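PDB 6T1B: YlmD from Geobacillus stearothermophilus, which phosphorolyses adenosine, inosine and S-methyl-5'-thioadenosine to the free base and the corresponding ribose or methylthioribose 1-phosphate, and also deaminates adenosine, using a catalytic zinc. Local coordinates for residues G181-L195 with W207-L219. Sequence-based numbering, arbitrary orientation.
Sequences GPCCYTVDDRVVDSL and WRETSPGQYALDL
A small three-stranded antiparallel sheet is completed at one margin by strand 186-187, which pairs with strand 214-217; strand 207-211 lies on the far flank of the latter. The pairing rests on V187 and Y215, a hydrogen-bonded pair: V187 N reaches Y215 O at 2.8 Å, and Y215 N returns to V187 O. One step on, T186 and A216 form the non-hydrogen-bonded pair, and L217 N then gives Y185 O a nearly straight bond. Helix 189-195 follows at once, with D188 as its N-cap, OD1 accepting from V191 N. The helix packs on the sheet face that carries V187 and Y215, its axis crossing that of strand 214-217 at 54° with 8.5 Å between them. V192 sets one methyl on each of two rings there: CG1 stands 3.9 Å from the centroid of the W207 five-membered ring, almost squarely over the face, while CG2 lies over a face of the Y215 ring, both CH-pi contacts. With Y215 CG anti to its carbonyl carbon (chi1 -56°), the ring extends to the first turn of the helix, with D189 OD1 at its edge. Y215 OH donates to D189 OD1 at 2.5 Å, on the syn side of a carboxylate turned 70° from the ring. A phenylalanine in place of Y215 would probably leave D189 OD1 without this donor and the first helical turn less firmly tied to the sheet. D189 OD2 is bridged by a water to G213 O. Further along, L217 CD2 fits among Y185 CE2, V187, V191 CG1 and L195 CD1. Y185 CE2 also meets L219 CD1 (3.7 Å). On the face carrying T186 and A216, A216 CB is met by P182 CB at 4.1 Å; the next residues, C183 and C184, bind the second, probably structural zinc with C243 and C246.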
loop_
_atom_site.group_PDB
_atom_site.type_symbol
_atom_site.label_atom_id
_atom_site.label_comp_id
_atom_site.label_asym_id
_atom_site.label_seq_id
_atom_site.Cartn_x
_atom_site.Cartn_y
_atom_site.Cartn_z
ATOM N N GLY A 181 -0.636 5.368 -12.606
ATOM C CA GLY A 181 -0.536 4.527 -13.774
ATOM C C GLY A 181 0.478 5.047 -14.768
ATOM O O GLY A 181 0.967 6.171 -14.673
ATOM N N PRO A 182 0.800 4.213 -15.764
ATOM C CA PRO A 182 1.731 4.643 -16.812
ATOM C C PRO A 182 1.158 5.753 -17.648
ATOM O O PRO A 182 1.913 6.457 -18.332
ATOM C CB PRO A 182 1.954 3.371 -17.634
ATOM C CG PRO A 182 0.736 2.527 -17.374
ATOM C CD PRO A 182 0.304 2.843 -15.966
ATOM N N CYS A 183 -0.173 5.910 -17.627
ATOM C CA CYS A 183 -0.821 7.084 -18.196
ATOM C C CYS A 183 -0.205 8.388 -17.706
ATOM O O CYS A 183 -0.190 9.378 -18.446
ATOM C CB CYS A 183 -2.311 7.057 -17.818
ATOM S SG CYS A 183 -2.695 6.386 -16.148
ATOM N N CYS A 184 0.297 8.405 -16.461
ATOM C CA CYS A 184 0.727 9.629 -15.804
ATOM C C CYS A 184 2.136 9.591 -15.223
ATOM O O CYS A 184 2.605 10.626 -14.748
ATOM C CB CYS A 184 -0.226 9.958 -14.633
ATOM S SG CYS A 184 -1.977 10.176 -15.073
ATOM N N TYR A 185 2.812 8.446 -15.207
ATOM C CA TYR A 185 4.099 8.312 -14.531
ATOM C C TYR A 185 5.181 8.073 -15.574
ATOM O O TYR A 185 5.283 6.970 -16.130
ATOM C CB TYR A 185 4.058 7.153 -13.539
ATOM C CG TYR A 185 5.226 7.077 -12.573
ATOM C CD1 TYR A 185 5.960 8.201 -12.215
ATOM C CD2 TYR A 185 5.581 5.860 -12.006
ATOM C CE1 TYR A 185 7.021 8.105 -11.316
ATOM C CE2 TYR A 185 6.625 5.757 -11.112
ATOM C CZ TYR A 185 7.343 6.878 -10.773
ATOM O OH TYR A 185 8.395 6.774 -9.889
ATOM N N THR A 186 5.984 9.093 -15.838
ATOM C CA THR A 186 7.085 9.022 -16.789
ATOM C C THR A 186 8.395 9.135 -16.026
ATOM O O THR A 186 8.561 10.041 -15.204
ATOM C CB THR A 186 6.981 10.143 -17.826
ATOM O OG1 THR A 186 5.770 9.978 -18.582
ATOM C CG2 THR A 186 8.178 10.115 -18.780
ATOM N N VAL A 187 9.320 8.219 -16.304
ATOM C CA VAL A 187 10.600 8.130 -15.611
ATOM C C VAL A 187 11.720 8.057 -16.645
ATOM O O VAL A 187 11.484 7.962 -17.855
ATOM C CB VAL A 187 10.667 6.937 -14.646
ATOM C CG1 VAL A 187 9.506 7.002 -13.665
ATOM C CG2 VAL A 187 10.668 5.612 -15.423
ATOM N N ASP A 188 12.958 8.087 -16.151
ATOM C CA ASP A 188 14.151 8.115 -16.988
ATOM C C ASP A 188 14.888 6.778 -16.955
ATOM O O ASP A 188 14.476 5.825 -16.289
ATOM C CB ASP A 188 15.071 9.284 -16.589
ATOM C CG ASP A 188 15.491 9.232 -15.131
ATOM O OD1 ASP A 188 15.408 8.151 -14.509
ATOM O OD2 ASP A 188 15.896 10.288 -14.596
ATOM N N ASP A 189 15.991 6.708 -17.708
ATOM C CA ASP A 189 16.751 5.461 -17.792
ATOM C C ASP A 189 17.221 4.990 -16.422
ATOM O O ASP A 189 17.320 3.784 -16.181
ATOM C CB ASP A 189 17.962 5.642 -18.698
ATOM C CG ASP A 189 17.584 5.716 -20.146
ATOM O OD1 ASP A 189 17.002 4.727 -20.643
ATOM O OD2 ASP A 189 17.839 6.762 -20.776
ATOM N N ARG A 190 17.541 5.922 -15.529
ATOM C CA ARG A 190 17.996 5.543 -14.197
ATOM C C ARG A 190 16.967 4.655 -13.512
ATOM O O ARG A 190 17.306 3.606 -12.946
ATOM C CB ARG A 190 18.251 6.809 -13.379
ATOM C CG ARG A 190 18.818 6.575 -11.995
ATOM C CD ARG A 190 17.719 6.428 -10.959
ATOM N NE ARG A 190 17.010 7.674 -10.669
ATOM C CZ ARG A 190 17.309 8.490 -9.660
ATOM N NH1 ARG A 190 16.598 9.590 -9.454
ATOM N NH2 ARG A 190 18.319 8.202 -8.851
ATOM N N VAL A 191 15.698 5.061 -13.549
ATOM C CA VAL A 191 14.667 4.289 -12.870
ATOM C C VAL A 191 14.496 2.927 -13.532
ATOM O O VAL A 191 14.535 1.888 -12.863
ATOM C CB VAL A 191 13.346 5.073 -12.813
ATOM C CG1 VAL A 191 12.229 4.181 -12.279
ATOM C CG2 VAL A 191 13.511 6.279 -11.932
ATOM N N VAL A 192 14.300 2.901 -14.849
ATOM C CA VAL A 192 14.044 1.609 -15.478
ATOM C C VAL A 192 15.259 0.698 -15.333
ATOM O O VAL A 192 15.117 -0.514 -15.118
ATOM C CB VAL A 192 13.557 1.760 -16.931
ATOM C CG1 VAL A 192 12.218 2.517 -16.956
ATOM C CG2 VAL A 192 14.584 2.438 -17.790
ATOM N N ASP A 193 16.472 1.268 -15.414
ATOM C CA ASP A 193 17.678 0.459 -15.256
ATOM C C ASP A 193 17.739 -0.192 -13.878
ATOM O O ASP A 193 18.236 -1.318 -13.741
ATOM C CB ASP A 193 18.929 1.309 -15.496
ATOM C CG ASP A 193 19.129 1.655 -16.954
ATOM O OD1 ASP A 193 18.541 0.970 -17.815
ATOM O OD2 ASP A 193 19.885 2.605 -17.243
ATOM N N SER A 194 17.264 0.504 -12.845
ATOM C CA SER A 194 17.253 -0.084 -11.514
ATOM C C SER A 194 16.211 -1.187 -11.392
ATOM O O SER A 194 16.345 -2.063 -10.528
ATOM C CB SER A 194 16.973 0.995 -10.463
ATOM O OG SER A 194 15.598 1.345 -10.458
ATOM N N LEU A 195 15.170 -1.151 -12.221
ATOM C CA LEU A 195 14.137 -2.168 -12.180
ATOM C C LEU A 195 14.468 -3.392 -13.009
ATOM O O LEU A 195 14.015 -4.495 -12.660
ATOM C CB LEU A 195 12.797 -1.597 -12.661
ATOM C CG LEU A 195 12.217 -0.467 -11.822
ATOM C CD1 LEU A 195 11.006 0.150 -12.493
ATOM C CD2 LEU A 195 11.828 -0.966 -10.430
ATOM N N TRP A 207 7.123 -1.158 -18.888
ATOM C CA TRP A 207 7.258 0.236 -19.265
ATOM C C TRP A 207 7.344 0.308 -20.777
ATOM O O TRP A 207 7.649 -0.681 -21.455
ATOM C CB TRP A 207 8.499 0.888 -18.641
ATOM C CG TRP A 207 9.785 0.198 -18.926
ATOM C CD1 TRP A 207 10.533 0.266 -20.071
ATOM C CD2 TRP A 207 10.492 -0.679 -18.044
ATOM N NE1 TRP A 207 11.661 -0.512 -19.947
ATOM C CE2 TRP A 207 11.658 -1.099 -18.709
ATOM C CE3 TRP A 207 10.253 -1.137 -16.750
ATOM C CZ2 TRP A 207 12.570 -1.963 -18.125
ATOM C CZ3 TRP A 207 11.160 -2.001 -16.172
ATOM C CH2 TRP A 207 12.306 -2.401 -16.857
ATOM N N ARG A 208 7.088 1.506 -21.306
ATOM C CA ARG A 208 7.132 1.803 -22.730
ATOM C C ARG A 208 7.893 3.109 -22.925
ATOM O O ARG A 208 7.644 4.076 -22.205
ATOM C CB ARG A 208 5.701 1.961 -23.266
ATOM C CG ARG A 208 5.610 2.318 -24.734
ATOM C CD ARG A 208 4.159 2.379 -25.209
ATOM N NE ARG A 208 3.477 1.094 -25.059
ATOM C CZ ARG A 208 2.395 0.725 -25.745
ATOM N NH1 ARG A 208 1.860 1.537 -26.648
ATOM N NH2 ARG A 208 1.850 -0.465 -25.535
ATOM N N GLU A 209 8.833 3.129 -23.851
ATOM C CA GLU A 209 9.592 4.345 -24.127
ATOM C C GLU A 209 8.739 5.257 -24.995
ATOM O O GLU A 209 8.505 4.959 -26.169
ATOM C CB GLU A 209 10.899 4.020 -24.838
ATOM C CG GLU A 209 11.897 5.159 -24.776
ATOM C CD GLU A 209 13.153 4.873 -25.567
ATOM O OE1 GLU A 209 13.145 3.915 -26.372
ATOM O OE2 GLU A 209 14.147 5.608 -25.387
ATOM N N THR A 210 8.280 6.377 -24.431
ATOM C CA THR A 210 7.358 7.242 -25.153
ATOM C C THR A 210 8.066 8.341 -25.922
ATOM O O THR A 210 7.493 8.899 -26.858
ATOM C CB THR A 210 6.389 7.879 -24.166
ATOM O OG1 THR A 210 7.134 8.453 -23.083
ATOM C CG2 THR A 210 5.443 6.835 -23.604
ATOM N N SER A 211 9.269 8.699 -25.501
ATOM C CA SER A 211 10.176 9.546 -26.243
ATOM C C SER A 211 11.577 9.165 -25.801
ATOM O O SER A 211 11.728 8.454 -24.807
ATOM C CB SER A 211 9.902 11.036 -26.005
ATOM O OG SER A 211 10.172 11.399 -24.670
ATOM N N PRO A 212 12.591 9.545 -26.536
ATOM C CA PRO A 212 13.938 9.070 -26.194
ATOM C C PRO A 212 14.289 9.320 -24.737
ATOM O O PRO A 212 14.247 10.455 -24.258
ATOM C CB PRO A 212 14.842 9.851 -27.154
ATOM C CG PRO A 212 13.956 10.132 -28.337
ATOM C CD PRO A 212 12.598 10.423 -27.721
ATOM N N GLY A 213 14.603 8.244 -24.016
ATOM C CA GLY A 213 15.019 8.343 -22.632
ATOM C C GLY A 213 13.910 8.561 -21.634
ATOM O O GLY A 213 14.196 8.764 -20.450
ATOM N N GLN A 214 12.652 8.522 -22.069
ATOM C CA GLN A 214 11.501 8.719 -21.203
ATOM C C GLN A 214 10.583 7.509 -21.313
ATOM O O GLN A 214 10.247 7.094 -22.437
ATOM C CB GLN A 214 10.732 9.973 -21.618
ATOM C CG GLN A 214 11.516 11.251 -21.402
ATOM C CD GLN A 214 11.670 11.568 -19.930
ATOM O OE1 GLN A 214 12.724 11.330 -19.332
ATOM N NE2 GLN A 214 10.615 12.096 -19.331
ATOM N N TYR A 215 10.183 6.968 -20.162
ATOM C CA TYR A 215 9.429 5.726 -20.106
ATOM C C TYR A 215 8.166 5.900 -19.289
ATOM O O TYR A 215 8.217 6.368 -18.146
ATOM C CB TYR A 215 10.278 4.619 -19.485
ATOM C CG TYR A 215 11.576 4.425 -20.201
ATOM C CD1 TYR A 215 12.700 5.156 -19.841
ATOM C CD2 TYR A 215 11.688 3.535 -21.259
ATOM C CE1 TYR A 215 13.895 4.999 -20.499
ATOM C CE2 TYR A 215 12.883 3.368 -21.923
ATOM C CZ TYR A 215 13.981 4.106 -21.540
ATOM O OH TYR A 215 15.173 3.947 -22.207
ATOM N N ALA A 216 7.036 5.530 -19.892
ATOM C CA ALA A 216 5.800 5.379 -19.144
ATOM C C ALA A 216 5.869 4.088 -18.343
ATOM O O ALA A 216 5.943 2.998 -18.937
ATOM C CB ALA A 216 4.626 5.334 -20.114
ATOM N N LEU A 217 5.857 4.195 -17.025
ATOM C CA LEU A 217 6.153 3.071 -16.149
ATOM C C LEU A 217 4.898 2.605 -15.437
ATOM O O LEU A 217 4.150 3.428 -14.897
ATOM C CB LEU A 217 7.208 3.482 -15.127
ATOM C CG LEU A 217 7.523 2.510 -14.000
ATOM C CD1 LEU A 217 8.019 1.201 -14.556
ATOM C CD2 LEU A 217 8.543 3.112 -13.087
ATOM N N ASP A 218 4.687 1.290 -15.421
ATOM C CA ASP A 218 3.539 0.652 -14.762
ATOM C C ASP A 218 4.075 -0.089 -13.529
ATOM O O ASP A 218 4.456 -1.266 -13.616
ATOM C CB ASP A 218 2.840 -0.295 -15.717
ATOM C CG ASP A 218 1.548 -0.857 -15.142
ATOM O OD1 ASP A 218 0.763 -1.424 -15.941
ATOM O OD2 ASP A 218 1.327 -0.724 -13.922
ATOM N N LEU A 219 4.142 0.607 -12.391
ATOM C CA LEU A 219 4.647 -0.020 -11.175
ATOM C C LEU A 219 3.732 -1.138 -10.691
ATOM O O LEU A 219 4.198 -2.064 -10.026
ATOM C CB LEU A 219 4.844 1.004 -10.060
ATOM C CG LEU A 219 6.104 1.854 -10.119
ATOM C CD1 LEU A 219 6.075 2.832 -8.953
ATOM C CD2 LEU A 219 7.366 1.022 -10.106
HETATM O O HOH W 1 5.145 9.048 -21.256
HETATM O O HOH W 2 16.751 9.005 -19.562
#